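Local coordinates for protein alginate lyase, family PL7 (Zobellia galactanivorans, PDB 4BE3) that probably cleaves alginate by the lyase reaction, working exolytically from the ends of the chains, at residues S225-P228 against Q229-T233. Numbering follows the deposited sequence.
Sequences SDIP and QQIKT
I227 and P228 close against I231 at the start of the short helix 229-234, where P228 is the N-cap residue and its carbonyl opens the first helical turn. That oxygen takes two backbone bonds. I231 N gives the shorter, with N to P228 O at 2.9 Å. It comes in from above the carbonyl plane, 54° out of it, and the N-H...O angle is only 134°. K232 N also reaches P228 O, at 3.3 Å, weak by length but straighter at 163°. One residue on, T233 N donates to Q229 O over 2.9 Å, an i to i+4 bond that continues the one from K232.

The apolar contact sits on the buried side of this turn. In I227, chi1 puts CG1 beside the backbone N and leaves CG2 anti to it, which carries this methyl branch forward to I231, and the two side chains cross at about a right angle. P228 instead lies alongside I231, pointing the same way, its ring CD 3.7 Å from I231 CG1. W152 and Y154, the latter on strand 153-157, touch both P228 and I231, so the helix start packs against that strand and the loop before it in the concanavalin-like lyase domain.

On the outer side, K232 CG passes 3.5 Å from P228 O. The tightest carbon pair is I227 CG2 against I231 CB, 3.4 Å apart and closer than usual van der Waals contact.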
loop_
_atom_site.group_PDB
_atom_site.type_symbol
_atom_site.label_atom_id
_atom_site.label_comp_id
_atom_site.label_asym_id
_atom_site.label_seq_id
_atom_site.Cartn_x
_atom_site.Cartn_y
_atom_site.Cartn_z
ATOM N N SER A 225 -33.097 11.532 -3.895
ATOM C CA SER A 225 -34.009 10.417 -4.151
ATOM C C SER A 225 -33.351 9.027 -4.023
ATOM O O SER A 225 -34.014 7.972 -4.093
ATOM C CB SER A 225 -34.679 10.574 -5.496
ATOM O OG SER A 225 -33.691 10.812 -6.444
ATOM N N ASP A 226 -32.031 9.036 -3.872
ATOM C CA ASP A 226 -31.276 7.837 -3.527
ATOM C C ASP A 226 -31.012 7.603 -2.030
ATOM O O ASP A 226 -30.542 6.531 -1.671
ATOM C CB ASP A 226 -29.880 7.875 -4.187
ATOM C CG ASP A 226 -29.924 7.802 -5.711
ATOM O OD1 ASP A 226 -30.664 6.978 -6.264
ATOM O OD2 ASP A 226 -29.186 8.592 -6.346
ATOM N N ILE A 227 -31.333 8.536 -1.147
ATOM C CA ILE A 227 -31.093 8.250 0.274
ATOM C C ILE A 227 -31.989 7.114 0.731
ATOM O O ILE A 227 -33.221 7.190 0.564
ATOM C CB ILE A 227 -31.337 9.531 1.084
ATOM C CG1 ILE A 227 -30.464 10.672 0.571
ATOM C CG2 ILE A 227 -31.307 9.268 2.627
ATOM C CD1 ILE A 227 -30.612 11.964 1.356
ATOM N N PRO A 228 -31.457 6.051 1.302
ATOM C CA PRO A 228 -32.388 4.981 1.718
ATOM C C PRO A 228 -33.477 5.410 2.762
ATOM O O PRO A 228 -33.277 6.268 3.612
ATOM C CB PRO A 228 -31.452 3.951 2.389
ATOM C CG PRO A 228 -30.103 4.183 1.774
ATOM C CD PRO A 228 -30.046 5.693 1.522
ATOM N N GLN A 229 -34.626 4.746 2.718
ATOM C CA GLN A 229 -35.597 5.008 3.804
ATOM C C GLN A 229 -35.068 4.816 5.184
ATOM O O GLN A 229 -35.518 5.514 6.147
ATOM C CB GLN A 229 -36.842 4.087 3.582
ATOM C CG GLN A 229 -38.121 4.596 4.377
ATOM C CD GLN A 229 -38.723 5.956 3.843
ATOM O OE1 GLN A 229 -38.461 6.343 2.715
ATOM N NE2 GLN A 229 -39.504 6.720 4.704
ATOM N N GLN A 230 -34.064 3.901 5.394
ATOM C CA GLN A 230 -33.534 3.713 6.690
ATOM C C GLN A 230 -32.958 5.024 7.216
ATOM O O GLN A 230 -33.082 5.251 8.433
ATOM C CB GLN A 230 -32.354 2.667 6.654
ATOM C CG GLN A 230 -31.749 2.494 8.087
ATOM C CD GLN A 230 -30.480 1.596 7.988
ATOM O OE1 GLN A 230 -30.571 0.275 7.800
ATOM N NE2 GLN A 230 -29.371 2.258 7.914
ATOM N N ILE A 231 -32.348 5.796 6.321
ATOM C CA ILE A 231 -31.661 7.073 6.761
ATOM C C ILE A 231 -32.800 8.081 7.130
ATOM O O ILE A 231 -32.784 8.682 8.158
ATOM C CB ILE A 231 -30.888 7.716 5.641
ATOM C CG1 ILE A 231 -29.765 6.779 5.084
ATOM C CG2 ILE A 231 -30.347 9.086 6.097
ATOM C CD1 ILE A 231 -29.121 6.003 6.110
ATOM N N LYS A 232 -33.826 8.148 6.277
ATOM C CA LYS A 232 -34.940 9.170 6.545
ATOM C C LYS A 232 -35.496 8.853 7.900
ATOM O O LYS A 232 -35.829 9.794 8.709
ATOM C CB LYS A 232 -36.066 8.979 5.535
ATOM C CG LYS A 232 -35.448 8.986 4.149
ATOM C CD LYS A 232 -35.421 10.282 3.361
ATOM C CE LYS A 232 -36.097 9.974 2.000
ATOM N NZ LYS A 232 -36.671 11.194 1.288
ATOM N N THR A 233 -35.730 7.550 8.194
ATOM C CA THR A 233 -36.302 7.131 9.449
ATOM C C THR A 233 -35.311 7.338 10.632
ATOM O O THR A 233 -35.672 7.949 11.669
ATOM C CB THR A 233 -36.679 5.621 9.394
ATOM O OG1 THR A 233 -37.765 5.561 8.446
ATOM C CG2 THR A 233 -37.323 5.173 10.817
#